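Local coordinates for hypothetical protein Rv0793 (Mycobacterium tuberculosis, PDB 1Y0H) that is a putative monooxygenase that might take part in antibiotic biosynthesis or scavenge reactive oxygen species, and works as a homodimer, at residues 17-22 with 51-56; 23-28 with 75-80; 28-33 with 42-47; 67-72 with 89-94. One frame throughout, in Å; residues are numbered along the deposited sequence.

Contact 1: residues 17-22 with 51-56; sequences DARSAL and GELVLF
Arg19 and Leu22, one turn apart at the start of helix 19-35, both come down on Leu53, which opens strand 53-59. Arg19 leaves the helix with CG anti to the backbone N (chi1 -163°) and stays extended from CG to NE, a shape that carries the guanidinium well past the helix surface to the strand. There, in the conformer described, one of two deposited, Leu53 CD2 lies over one face of the planar group, with 3.5 Å between Arg19 NH2 and Leu53 CD2 and 4.0 Å from Arg19 CZ to the same methyl. The face packs against carbon, while Arg19 NH2 is salt-bridged to Glu46 of strand 39-47 and Arg19 NH1 makes a weak hydrogen bond to the carbonyl of Gly50. Gly51 sits at the guanidinium edge, its carbonyl carbon 4.5 Å from Arg19 NH1. Helix 19-35 packs on one side of the antiparallel sheet of a ferredoxin-like fold, and here its first turn meets the beginning of the strand that follows the 48-52 turn. Within the first segment, Leu22 N bonds to Ala18 O at 2.9 Å. Leu22 points toward the strand and meets Leu53 tip to tip, 3.9 Å separating Leu22 CD2 from Leu53 CD1, the methyl not used by the arginine. Phe12, Pro14 and Leu85 also touch Leu22, while Leu97 of the second subunit packs on Leu53.

Contact 2: residues 23-28 with 75-80; sequences RALLDA and LNYRAQ
Leu25 and Leu26 of helix 19-35 supply the apolar part of this contact: they meet adjacent ring atoms of Tyr77, CD1 and CE1, from opposite sides of the ring plane. Leu25 CD2 lies 3.9 Å from Tyr77 CD1, the two side chains crossing at about a right angle; Leu26 CD2 is 3.8 Å from Tyr77 CE1. Both methyls approach the ring obliquely. Their first torsions differ, chi1 being -170° in Leu25 and -60° in Leu26, and this turns two consecutive side chains onto neighbouring ring atoms.

A second kind of contact sets carbon against an amide: Leu25 CD1 is 3.5 Å from Gln80 NE2 and 3.6 Å from Gln80 CD. The amide is itself tied back to its own segment, since Gln80 NE2 donates to Asn76 O at 3.2 Å, reaching that oxygen from well above its carbonyl plane.

The backbones come nearest at Leu25 and Tyr77, whose CA atoms are 6.7 Å apart. The contact joins helices 19-35 and 72-78 on one side of the antiparallel sheet of the ferredoxin-like fold, and the Tyr77 side chain lies about 3 Å from a bound acetate. Phe12 of strand 6-12 touches both Leu26 and Tyr77, and Leu44 of strand 39-47 is also against Leu26.

Contact 3: residues 28-33 with 42-47; sequences AMITPT and YDLYES. With ACT (acetate ion), chain C.
The Tyr42 ring has Thr33 CG2 over one face and an acetate oxygen at its edge, close to the ring plane. The methyl forms a CH-pi contact, with Thr33 CG2 3.7 Å from the ring centroid and 24° off the normal, displaced toward the CD2 side. Met29 CB and Ile30 CA approach the ring obliquely, Met29 CB standing 3.4 Å from Tyr42 OH.

Thr33 is held in position by Met29 O, which accepts from Thr33 OG1 at 2.6 Å and also from Thr33 N, the two donors coming from opposite faces of its plane. OG1 lies beside the backbone N (chi1 -54°), which leaves CG2 anti to that N as the branch that lies on the ring. Tyr42 OH donates to ACT O at 2.8 Å. Met29, bent at chi2 and chi3, brings CE within 3.6 Å of that same oxygen. The acetate probably comes from the crystallisation liquor, but its position may mark a pocket, lined by Tyr42, Met29 and His68. Farther along the strand, Ile30 CD1 packs at 4.3 Å from Leu44 CB.

The axes of 28-33 and 42-47 are nearly antiparallel (162°) and come within 8.9 Å. Leu55 and Tyr59 of strand 53-59 also touch Tyr42, His73 of helix 72-78 touches Met29 and Thr33, and residues 44-47 pair with a strand of the second subunit, continuing the sheet.

Contact 4: residues 67-72 with 89-94; sequences EHRGSP and VAVTVL. With ACT (acetate ion), chain C.
Arg69 and Val93 have the nearest backbones, yet their CA atoms are 12.6 Å apart, so the end of helix 62-69 and strand 90-96 meet through side chains alone. Arg69 spans that gap. Its CG is anti to the carbonyl carbon (chi1 -72°) and its chain runs extended from CG to NE, which brings the guanidinium to the strand. Arg69 NH2 lies 3.6 Å from Val93 CG2, an oblique approach, and 4.2 Å from Val91 CG1, which sits at the guanidinium edge near its plane. Both valines point toward the helix, as alternate residues of a strand do, and present one methyl each. No hydrogen bond crosses between the segments; this small surface contact, burying 74 Å² in all, joins the end of helix 62-69 to an outer strand of the ferredoxin-like sheet, beside the acetate held by His68 and Tyr42.

His68 turns to that acetate. His68 NE2 donates to ACT O at 2.7 Å with an N-H...O angle of 160°, and the acetate carbon lies in the ring plane at its edge. ND1 is hydrogen-bonded to Glu36, which helps to set the ring's rotation. In the following turn Ser71 occupies the N-cap of helix 72-78, its OG capping the backbone N of Tyr74. Ser71 OG also donates to His68 O at 2.7 Å, in the carbonyl plane, while Ser71 N bonds to the same oxygen.

The Tyr74 ring meets His68 edge to face, and Met29 and Thr33 of helix 19-35 also touch the histidine. Strand 90-96 pairs with strand 6-12, and Ala48 of the second subunit packs on Val93.

Overall arrangement
Contacts 1, 2 and 3 follow one another along helix 19-35, whose first turn meets strand 53-59, whose middle meets the 75-80 segment and whose later turns meet strand 39-47. Their centres are 10 to 11 Å apart. Contact 4 lies about 17 Å, centre to centre, from contact 1 and 12 Å from contacts 2 and 3. In chain order contact 3 falls within the span of contact 1, contact 2 interleaves with contacts 1 and 4, and contact 4 opens after contact 3 closes. Contacts 3 and 4 share one acetate, so strand 39-47 and helix 62-69 meet at that site. Contacts 1, 3 and 4 share the sheet, which continues into the second subunit through strands 39-47 and 90-96, as in the dimeric alpha-beta barrel family.

Contact 1: residues 17-22 with 51-56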
loop_
_atom_site.group_PDB
_atom_site.type_symbol
_atom_site.label_atom_id
_atom_site.label_comp_id
_atom_site.label_asym_id
_atom_site.label_seq_id
_atom_site.Cartn_x
_atom_site.Cartn_y
_atom_site.Cartn_z
ATOM N N ASP A 17 4.812 20.342 -12.976
ATOM C CA ASP A 17 4.310 21.673 -12.611
ATOM C C ASP A 17 3.131 21.609 -11.652
ATOM O O ASP A 17 2.797 22.605 -11.015
ATOM C CB ASP A 17 3.922 22.489 -13.849
ATOM C CG ASP A 17 2.671 21.960 -14.538
ATOM O OD1 ASP A 17 2.767 20.960 -15.282
ATOM O OD2 ASP A 17 1.589 22.561 -14.349
ATOM N N ALA A 18 2.505 20.442 -11.552
ATOM C CA ALA A 18 1.300 20.290 -10.742
ATOM C C ALA A 18 1.563 19.618 -9.403
ATOM O O ALA A 18 0.630 19.396 -8.644
ATOM C CB ALA A 18 0.253 19.479 -11.514
ATOM N N ARG A 19 2.820 19.284 -9.117
ATOM C CA ARG A 19 3.103 18.479 -7.928
ATOM C C ARG A 19 2.670 19.156 -6.620
ATOM O O ARG A 19 2.002 18.528 -5.793
ATOM C CB ARG A 19 4.577 18.104 -7.864
ATOM C CG ARG A 19 4.833 16.954 -6.907
ATOM C CD ARG A 19 6.328 16.841 -6.686
ATOM N NE ARG A 19 6.667 15.864 -5.657
ATOM C CZ ARG A 19 6.799 14.563 -5.891
ATOM N NH1 ARG A 19 6.603 14.088 -7.115
ATOM N NH2 ARG A 19 7.121 13.736 -4.903
ATOM N N SER A 20 3.038 20.428 -6.430
ATOM C CA SER A 20 2.615 21.142 -5.214
ATOM C C SER A 20 1.092 21.281 -5.128
ATOM O O SER A 20 0.522 21.170 -4.051
ATOM C CB SER A 20 3.304 22.507 -5.080
ATOM O OG SER A 20 2.956 23.368 -6.136
ATOM N N ALA A 21 0.433 21.467 -6.268
ATOM C CA ALA A 21 -1.025 21.511 -6.295
ATOM C C ALA A 21 -1.651 20.168 -5.888
ATOM O O ALA A 21 -2.639 20.129 -5.128
ATOM C CB ALA A 21 -1.523 21.973 -7.683
ATOM N N LEU A 22 -1.068 19.072 -6.365
ATOM C CA LEU A 22 -1.579 17.755 -6.005
ATOM C C LEU A 22 -1.384 17.523 -4.515
ATOM O O LEU A 22 -2.297 17.047 -3.836
ATOM C CB LEU A 22 -0.874 16.661 -6.798
ATOM C CG LEU A 22 -1.298 15.230 -6.419
ATOM C CD1 LEU A 22 -2.766 14.943 -6.691
ATOM C CD2 LEU A 22 -0.372 14.288 -7.154
ATOM N N GLY A 51 8.474 10.133 -8.347
ATOM C CA GLY A 51 7.545 10.243 -9.469
ATOM C C GLY A 51 6.076 10.121 -9.091
ATOM O O GLY A 51 5.207 10.590 -9.824
ATOM N N GLU A 52 5.803 9.483 -7.955
ATOM C CA GLU A 52 4.431 9.252 -7.503
ATOM C C GLU A 52 4.193 9.728 -6.083
ATOM O O GLU A 52 5.083 9.657 -5.227
ATOM C CB GLU A 52 4.095 7.755 -7.475
ATOM C CG GLU A 52 4.196 6.968 -8.749
ATOM C CD GLU A 52 4.085 5.473 -8.454
ATOM O OE1 GLU A 52 3.255 5.100 -7.590
ATOM O OE2 GLU A 52 4.840 4.673 -9.050
ATOM N N LEU A 53 2.962 10.159 -5.830
ATOM C CA LEU A 53 2.466 10.263 -4.475
ATOM C C LEU A 53 1.535 9.070 -4.266
ATOM O O LEU A 53 0.855 8.631 -5.195
ATOM C CB LEU A 53 1.745 11.596 -4.239
ATOM C CG LEU A 53 2.559 12.888 -4.430
ATOM C CD1 LEU A 53 1.758 14.058 -3.897
ATOM C CD2 LEU A 53 3.919 12.804 -3.730
ATOM N N VAL A 54 1.550 8.511 -3.063
ATOM C CA VAL A 54 0.806 7.279 -2.794
ATOM C C VAL A 54 0.030 7.434 -1.500
ATOM O O VAL A 54 0.599 7.863 -0.488
ATOM C CB VAL A 54 1.763 6.070 -2.685
ATOM C CG1 VAL A 54 0.986 4.787 -2.356
ATOM C CG2 VAL A 54 2.593 5.915 -3.989
ATOM N N LEU A 55 -1.265 7.118 -1.552
ATOM C CA LEU A 55 -2.077 7.016 -0.333
ATOM C C LEU A 55 -2.246 5.560 0.003
ATOM O O LEU A 55 -2.545 4.747 -0.874
ATOM C CB LEU A 55 -3.471 7.648 -0.517
ATOM C CG LEU A 55 -3.547 9.169 -0.420
ATOM C CD1 LEU A 55 -4.890 9.591 -0.992
ATOM C CD2 LEU A 55 -3.402 9.670 1.022
ATOM N N PHE A 56 -2.024 5.224 1.271
ATOM C CA PHE A 56 -2.463 3.934 1.774
ATOM C C PHE A 56 -3.596 4.187 2.757
ATOM O O PHE A 56 -3.434 4.935 3.712
ATOM C CB PHE A 56 -1.322 3.154 2.434
ATOM C CG PHE A 56 -1.663 1.715 2.664
ATOM C CD1 PHE A 56 -2.019 1.259 3.924
ATOM C CD2 PHE A 56 -1.656 0.822 1.611
ATOM C CE1 PHE A 56 -2.356 -0.086 4.130
ATOM C CE2 PHE A 56 -1.994 -0.527 1.804
ATOM C CZ PHE A 56 -2.353 -0.968 3.071
#

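Contact 2: residues 23-28 with 75-80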
loop_
_atom_site.group_PDB
_atom_site.type_symbol
_atom_site.label_atom_id
_atom_site.label_comp_id
_atom_site.label_asym_id
_atom_site.label_seq_id
_atom_site.Cartn_x
_atom_site.Cartn_y
_atom_site.Cartn_z
ATOM N N ARG A 23 -0.205 17.871 -4.008
ATOM C CA ARG A 23 0.054 17.697 -2.579
ATOM C C ARG A 23 -1.005 18.423 -1.742
ATOM O O ARG A 23 -1.553 17.852 -0.786
ATOM C CB ARG A 23 1.466 18.156 -2.213
ATOM C CG ARG A 23 1.730 18.152 -0.710
ATOM C CD ARG A 23 1.714 16.750 -0.155
ATOM N NE ARG A 23 1.894 16.746 1.301
ATOM C CZ ARG A 23 3.063 16.868 1.924
ATOM N NH1 ARG A 23 3.092 16.846 3.255
ATOM N NH2 ARG A 23 4.198 16.992 1.237
ATOM N N ALA A 24 -1.326 19.659 -2.120
ATOM C CA ALA A 24 -2.341 20.450 -1.407
ATOM C C ALA A 24 -3.730 19.814 -1.462
ATOM O O ALA A 24 -4.460 19.810 -0.468
ATOM C CB ALA A 24 -2.379 21.854 -1.952
ATOM N N LEU A 25 -4.078 19.274 -2.630
ATOM C CA LEU A 25 -5.355 18.592 -2.824
ATOM C C LEU A 25 -5.457 17.365 -1.925
ATOM O O LEU A 25 -6.480 17.143 -1.257
ATOM C CB LEU A 25 -5.529 18.201 -4.292
ATOM C CG LEU A 25 -6.922 17.700 -4.658
ATOM C CD1 LEU A 25 -7.915 18.857 -4.708
ATOM C CD2 LEU A 25 -6.860 17.004 -6.007
ATOM N N LEU A 26 -4.394 16.566 -1.910
ATOM C CA LEU A 26 -4.390 15.370 -1.080
ATOM C C LEU A 26 -4.302 15.723 0.407
ATOM O O LEU A 26 -4.959 15.088 1.227
ATOM C CB LEU A 26 -3.278 14.415 -1.524
ATOM C CG LEU A 26 -3.367 13.918 -2.975
ATOM C CD1 LEU A 26 -2.255 12.922 -3.248
ATOM C CD2 LEU A 26 -4.724 13.304 -3.300
ATOM N N ASP A 27 -3.538 16.760 0.752
ATOM C CA ASP A 27 -3.440 17.207 2.144
ATOM C C ASP A 27 -4.805 17.498 2.740
ATOM O O ASP A 27 -5.068 17.150 3.895
ATOM C CB ASP A 27 -2.592 18.480 2.269
ATOM C CG ASP A 27 -1.087 18.219 2.218
ATOM O OD1 ASP A 27 -0.630 17.073 2.397
ATOM O OD2 ASP A 27 -0.331 19.206 2.006
ATOM N N ALA A 28 -5.667 18.137 1.955
ATOM C CA ALA A 28 -6.986 18.564 2.420
ATOM C C ALA A 28 -7.921 17.390 2.715
ATOM O O ALA A 28 -8.941 17.557 3.376
ATOM C CB ALA A 28 -7.620 19.504 1.413
ATOM N N LEU A 75 -15.732 13.967 -2.950
ATOM C CA LEU A 75 -16.317 14.449 -4.198
ATOM C C LEU A 75 -15.624 15.708 -4.713
ATOM O O LEU A 75 -15.482 15.880 -5.931
ATOM C CB LEU A 75 -17.827 14.652 -4.059
ATOM C CG LEU A 75 -18.659 13.386 -3.822
ATOM C CD1 LEU A 75 -20.118 13.766 -3.677
ATOM C CD2 LEU A 75 -18.477 12.301 -4.901
ATOM N N ASN A 76 -15.190 16.573 -3.799
ATOM C CA ASN A 76 -14.432 17.769 -4.158
ATOM C C ASN A 76 -13.110 17.373 -4.797
ATOM O O ASN A 76 -12.720 17.914 -5.833
ATOM C CB ASN A 76 -14.181 18.651 -2.930
ATOM C CG ASN A 76 -13.332 19.864 -3.253
ATOM O OD1 ASN A 76 -13.739 20.720 -4.033
ATOM N ND2 ASN A 76 -12.152 19.951 -2.648
ATOM N N TYR A 77 -12.433 16.417 -4.167
ATOM C CA TYR A 77 -11.169 15.888 -4.655
ATOM C C TYR A 77 -11.332 15.242 -6.036
ATOM O O TYR A 77 -10.532 15.490 -6.936
ATOM C CB TYR A 77 -10.608 14.890 -3.627
ATOM C CG TYR A 77 -9.918 13.695 -4.245
ATOM C CD1 TYR A 77 -8.573 13.749 -4.589
ATOM C CD2 TYR A 77 -10.620 12.512 -4.497
ATOM C CE1 TYR A 77 -7.947 12.652 -5.182
ATOM C CE2 TYR A 77 -10.007 11.430 -5.101
ATOM C CZ TYR A 77 -8.668 11.511 -5.439
ATOM O OH TYR A 77 -8.023 10.444 -6.016
ATOM N N ARG A 78 -12.367 14.419 -6.202
ATOM C CA ARG A 78 -12.562 13.677 -7.460
ATOM C C ARG A 78 -12.763 14.598 -8.655
ATOM O O ARG A 78 -12.340 14.290 -9.773
ATOM C CB ARG A 78 -13.724 12.686 -7.359
ATOM C CG ARG A 78 -13.705 11.617 -8.455
ATOM C CD ARG A 78 -12.690 10.523 -8.132
ATOM N NE ARG A 78 -12.663 9.431 -9.108
ATOM C CZ ARG A 78 -13.359 8.296 -9.006
ATOM N NH1 ARG A 78 -14.179 8.082 -7.978
ATOM N NH2 ARG A 78 -13.242 7.365 -9.945
ATOM N N ALA A 79 -13.391 15.741 -8.394
ATOM C CA ALA A 79 -13.677 16.741 -9.414
ATOM C C ALA A 79 -12.439 17.445 -9.947
ATOM O O ALA A 79 -12.497 18.063 -11.018
ATOM C CB ALA A 79 -14.653 17.776 -8.858
ATOM N N GLN A 80 -11.333 17.368 -9.209
ATOM C CA GLN A 80 -10.161 18.198 -9.493
ATOM C C GLN A 80 -8.887 17.422 -9.768
ATOM O O GLN A 80 -7.948 17.975 -10.332
ATOM C CB GLN A 80 -9.816 19.066 -8.292
ATOM C CG GLN A 80 -10.891 19.930 -7.758
ATOM C CD GLN A 80 -10.379 20.747 -6.598
ATOM O OE1 GLN A 80 -9.463 21.571 -6.741
ATOM N NE2 GLN A 80 -10.953 20.514 -5.429
#

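Contact 3: residues 28-33 with 42-47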
loop_
_atom_site.group_PDB
_atom_site.type_symbol
_atom_site.label_atom_id
_atom_site.label_comp_id
_atom_site.label_asym_id
_atom_site.label_seq_id
_atom_site.Cartn_x
_atom_site.Cartn_y
_atom_site.Cartn_z
ATOM N N ALA A 28 -5.667 18.137 1.955
ATOM C CA ALA A 28 -6.986 18.564 2.420
ATOM C C ALA A 28 -7.921 17.390 2.715
ATOM O O ALA A 28 -8.941 17.557 3.376
ATOM C CB ALA A 28 -7.620 19.504 1.413
ATOM N N MET A 29 -7.562 16.215 2.215
ATOM C CA MET A 29 -8.353 14.999 2.426
ATOM C C MET A 29 -8.050 14.364 3.770
ATOM O O MET A 29 -8.855 13.596 4.289
ATOM C CB MET A 29 -8.048 13.982 1.333
ATOM C CG MET A 29 -8.649 14.338 -0.033
ATOM S SD MET A 29 -10.448 14.186 -0.065
ATOM C CE MET A 29 -10.639 12.405 -0.017
ATOM N N ILE A 30 -6.871 14.649 4.311
ATOM C CA ILE A 30 -6.347 13.882 5.437
ATOM C C ILE A 30 -7.158 14.036 6.717
ATOM O O ILE A 30 -7.600 13.046 7.291
ATOM C CB ILE A 30 -4.833 14.147 5.679
ATOM C CG1 ILE A 30 -4.046 13.691 4.447
ATOM C CG2 ILE A 30 -4.356 13.402 6.919
ATOM C CD1 ILE A 30 -2.546 13.949 4.537
ATOM N N THR A 31 -7.360 15.272 7.171
ATOM C CA THR A 31 -8.143 15.479 8.398
ATOM C C THR A 31 -9.591 14.919 8.339
ATOM O O THR A 31 -9.959 14.113 9.202
ATOM C CB THR A 31 -8.065 16.935 8.875
ATOM O OG1 THR A 31 -6.767 17.134 9.442
ATOM C CG2 THR A 31 -9.109 17.226 9.938
ATOM N N PRO A 32 -10.394 15.329 7.328
ATOM C CA PRO A 32 -11.765 14.795 7.262
ATOM C C PRO A 32 -11.827 13.284 7.047
ATOM O O PRO A 32 -12.739 12.642 7.577
ATOM C CB PRO A 32 -12.390 15.530 6.073
ATOM C CG PRO A 32 -11.237 16.082 5.283
ATOM C CD PRO A 32 -10.122 16.294 6.249
ATOM N N THR A 33 -10.877 12.710 6.307
ATOM C CA THR A 33 -10.903 11.260 6.106
ATOM C C THR A 33 -10.521 10.518 7.377
ATOM O O THR A 33 -11.204 9.578 7.761
ATOM C CB THR A 33 -10.027 10.789 4.939
ATOM O OG1 THR A 33 -10.393 11.517 3.751
ATOM C CG2 THR A 33 -10.259 9.286 4.722
ATOM N N TYR A 42 -5.164 6.553 7.101
ATOM C CA TYR A 42 -5.117 7.249 5.816
ATOM C C TYR A 42 -3.797 8.000 5.817
ATOM O O TYR A 42 -3.671 9.032 6.472
ATOM C CB TYR A 42 -6.307 8.203 5.746
ATOM C CG TYR A 42 -6.599 8.844 4.412
ATOM C CD1 TYR A 42 -6.180 10.153 4.136
ATOM C CD2 TYR A 42 -7.351 8.172 3.443
ATOM C CE1 TYR A 42 -6.487 10.772 2.920
ATOM C CE2 TYR A 42 -7.660 8.797 2.216
ATOM C CZ TYR A 42 -7.222 10.089 1.973
ATOM O OH TYR A 42 -7.523 10.702 0.786
ATOM N N ASP A 43 -2.813 7.453 5.108
ATOM C CA ASP A 43 -1.431 7.943 5.178
ATOM C C ASP A 43 -0.879 8.273 3.792
ATOM O O ASP A 43 -1.085 7.531 2.844
ATOM C CB ASP A 43 -0.536 6.908 5.877
ATOM C CG ASP A 43 -0.954 6.659 7.314
ATOM O OD1 ASP A 43 -1.215 7.645 8.030
ATOM O OD2 ASP A 43 -1.019 5.481 7.722
ATOM N N LEU A 44 -0.147 9.379 3.709
ATOM C CA LEU A 44 0.389 9.864 2.442
ATOM C C LEU A 44 1.901 9.674 2.381
ATOM O O LEU A 44 2.617 10.013 3.321
ATOM C CB LEU A 44 0.089 11.358 2.278
ATOM C CG LEU A 44 0.610 12.060 1.022
ATOM C CD1 LEU A 44 0.046 11.467 -0.268
ATOM C CD2 LEU A 44 0.271 13.542 1.117
ATOM N N TYR A 45 2.362 9.154 1.246
ATOM C CA TYR A 45 3.778 8.914 0.984
ATOM C C TYR A 45 4.175 9.475 -0.366
ATOM O O TYR A 45 3.318 9.752 -1.207
ATOM C CB TYR A 45 4.055 7.411 0.930
ATOM C CG TYR A 45 3.606 6.655 2.146
ATOM C CD1 TYR A 45 2.298 6.170 2.253
ATOM C CD2 TYR A 45 4.494 6.404 3.182
ATOM C CE1 TYR A 45 1.893 5.476 3.384
ATOM C CE2 TYR A 45 4.103 5.717 4.304
ATOM C CZ TYR A 45 2.802 5.259 4.397
ATOM O OH TYR A 45 2.412 4.572 5.514
ATOM N N GLU A 46 5.481 9.626 -0.577
ATOM C CA GLU A 46 5.990 9.771 -1.950
ATOM C C GLU A 46 6.859 8.574 -2.322
ATOM O O GLU A 46 7.524 8.001 -1.468
ATOM C CB GLU A 46 6.747 11.090 -2.160
ATOM C CG GLU A 46 8.018 11.265 -1.358
ATOM C CD GLU A 46 8.867 12.469 -1.803
ATOM O OE1 GLU A 46 10.102 12.385 -1.669
ATOM O OE2 GLU A 46 8.316 13.498 -2.270
ATOM N N SER A 47 6.853 8.187 -3.592
ATOM C CA SER A 47 7.680 7.059 -4.009
ATOM C C SER A 47 9.143 7.469 -3.898
ATOM O O SER A 47 9.468 8.649 -4.035
ATOM C CB SER A 47 7.344 6.624 -5.432
ATOM O OG SER A 47 7.660 7.653 -6.336
HETATM C C ACT C . -8.758 8.972 -1.787
HETATM O O ACT C . -9.251 9.100 -0.648
HETATM O OXT ACT C . -8.798 7.827 -2.304
HETATM C CH3 ACT C . -8.143 10.142 -2.487
#

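Contact 4: residues 67-72 with 89-94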
loop_
_atom_site.group_PDB
_atom_site.type_symbol
_atom_site.label_atom_id
_atom_site.label_comp_id
_atom_site.label_asym_id
_atom_site.label_seq_id
_atom_site.Cartn_x
_atom_site.Cartn_y
_atom_site.Cartn_z
ATOM N N GLU A 67 -18.957 4.851 2.145
ATOM C CA GLU A 67 -19.269 6.139 2.794
ATOM C C GLU A 67 -18.216 7.197 2.448
ATOM O O GLU A 67 -18.546 8.354 2.172
ATOM C CB GLU A 67 -19.401 5.964 4.310
ATOM C CG GLU A 67 -20.516 5.028 4.762
ATOM C CD GLU A 67 -21.899 5.676 4.795
ATOM O OE1 GLU A 67 -22.815 5.059 5.382
ATOM O OE2 GLU A 67 -22.081 6.791 4.251
ATOM N N HIS A 68 -16.950 6.788 2.431
ATOM C CA HIS A 68 -15.846 7.694 2.112
ATOM C C HIS A 68 -16.013 8.255 0.702
ATOM O O HIS A 68 -15.840 9.449 0.470
ATOM C CB HIS A 68 -14.520 6.936 2.240
ATOM C CG HIS A 68 -13.333 7.696 1.736
ATOM N ND1 HIS A 68 -12.920 8.887 2.293
ATOM C CD2 HIS A 68 -12.462 7.426 0.735
ATOM C CE1 HIS A 68 -11.844 9.318 1.656
ATOM N NE2 HIS A 68 -11.546 8.450 0.707
ATOM N N ARG A 69 -16.333 7.362 -0.224
ATOM C CA ARG A 69 -16.470 7.708 -1.630
ATOM C C ARG A 69 -17.688 8.579 -1.928
ATOM O O ARG A 69 -17.802 9.104 -3.035
ATOM C CB ARG A 69 -16.498 6.438 -2.467
ATOM C CG ARG A 69 -15.146 5.770 -2.554
ATOM C CD ARG A 69 -15.276 4.410 -3.204
ATOM N NE ARG A 69 -13.965 3.909 -3.578
ATOM C CZ ARG A 69 -13.731 2.723 -4.130
ATOM N NH1 ARG A 69 -14.722 1.879 -4.367
ATOM N NH2 ARG A 69 -12.485 2.389 -4.440
ATOM N N GLY A 70 -18.595 8.713 -0.957
ATOM C CA GLY A 70 -19.751 9.603 -1.092
ATOM C C GLY A 70 -19.631 10.922 -0.344
ATOM O O GLY A 70 -20.552 11.757 -0.377
ATOM N N SER A 71 -18.504 11.105 0.331
ATOM C CA SER A 71 -18.289 12.240 1.232
ATOM C C SER A 71 -18.003 13.541 0.482
ATOM O O SER A 71 -17.505 13.509 -0.649
ATOM C CB SER A 71 -17.137 11.942 2.186
ATOM O OG SER A 71 -15.902 11.935 1.491
ATOM N N PRO A 72 -18.317 14.696 1.109
ATOM C CA PRO A 72 -18.079 15.984 0.470
ATOM C C PRO A 72 -16.616 16.197 0.135
ATOM O O PRO A 72 -16.305 16.755 -0.922
ATOM C CB PRO A 72 -18.543 16.998 1.532
ATOM C CG PRO A 72 -19.494 16.260 2.353
ATOM C CD PRO A 72 -18.959 14.867 2.427
ATOM N N VAL A 89 -5.619 8.389 -11.679
ATOM C CA VAL A 89 -5.224 7.787 -10.397
ATOM C C VAL A 89 -5.315 6.273 -10.549
ATOM O O VAL A 89 -6.289 5.748 -11.103
ATOM C CB VAL A 89 -6.130 8.242 -9.217
ATOM C CG1 VAL A 89 -5.629 7.672 -7.883
ATOM C CG2 VAL A 89 -6.176 9.763 -9.117
ATOM N N ALA A 90 -4.282 5.587 -10.075
ATOM C CA ALA A 90 -4.242 4.137 -10.100
ATOM C C ALA A 90 -4.681 3.627 -8.737
ATOM O O ALA A 90 -3.969 3.800 -7.743
ATOM C CB ALA A 90 -2.850 3.655 -10.444
ATOM N N VAL A 91 -5.860 3.011 -8.702
ATOM C CA VAL A 91 -6.502 2.632 -7.443
ATOM C C VAL A 91 -6.648 1.127 -7.355
ATOM O O VAL A 91 -7.188 0.501 -8.262
ATOM C CB VAL A 91 -7.908 3.286 -7.296
ATOM C CG1 VAL A 91 -8.634 2.777 -6.054
ATOM C CG2 VAL A 91 -7.799 4.801 -7.261
ATOM N N THR A 92 -6.166 0.562 -6.253
ATOM C CA THR A 92 -6.356 -0.858 -5.979
ATOM C C THR A 92 -7.063 -1.055 -4.662
ATOM O O THR A 92 -6.623 -0.556 -3.630
ATOM C CB THR A 92 -5.006 -1.598 -5.959
ATOM O OG1 THR A 92 -4.325 -1.351 -7.194
ATOM C CG2 THR A 92 -5.213 -3.102 -5.789
ATOM N N VAL A 93 -8.171 -1.791 -4.701
ATOM C CA VAL A 93 -8.853 -2.154 -3.460
ATOM C C VAL A 93 -8.320 -3.498 -2.990
ATOM O O VAL A 93 -8.160 -4.416 -3.801
ATOM C CB VAL A 93 -10.386 -2.163 -3.638
ATOM C CG1 VAL A 93 -11.098 -2.657 -2.365
ATOM C CG2 VAL A 93 -10.867 -0.764 -4.040
ATOM N N LEU A 94 -8.045 -3.596 -1.689
ATOM C CA LEU A 94 -7.363 -4.746 -1.104
ATOM C C LEU A 94 -8.160 -5.422 0.005
ATOM O O LEU A 94 -8.745 -4.752 0.860
ATOM C CB LEU A 94 -6.002 -4.329 -0.551
ATOM C CG LEU A 94 -5.005 -3.651 -1.501
ATOM C CD1 LEU A 94 -3.843 -3.088 -0.687
ATOM C CD2 LEU A 94 -4.499 -4.638 -2.541
HETATM C C ACT C . -8.758 8.972 -1.787
HETATM O O ACT C . -9.251 9.100 -0.648
HETATM O OXT ACT C . -8.798 7.827 -2.304
HETATM C CH3 ACT C . -8.143 10.142 -2.487
#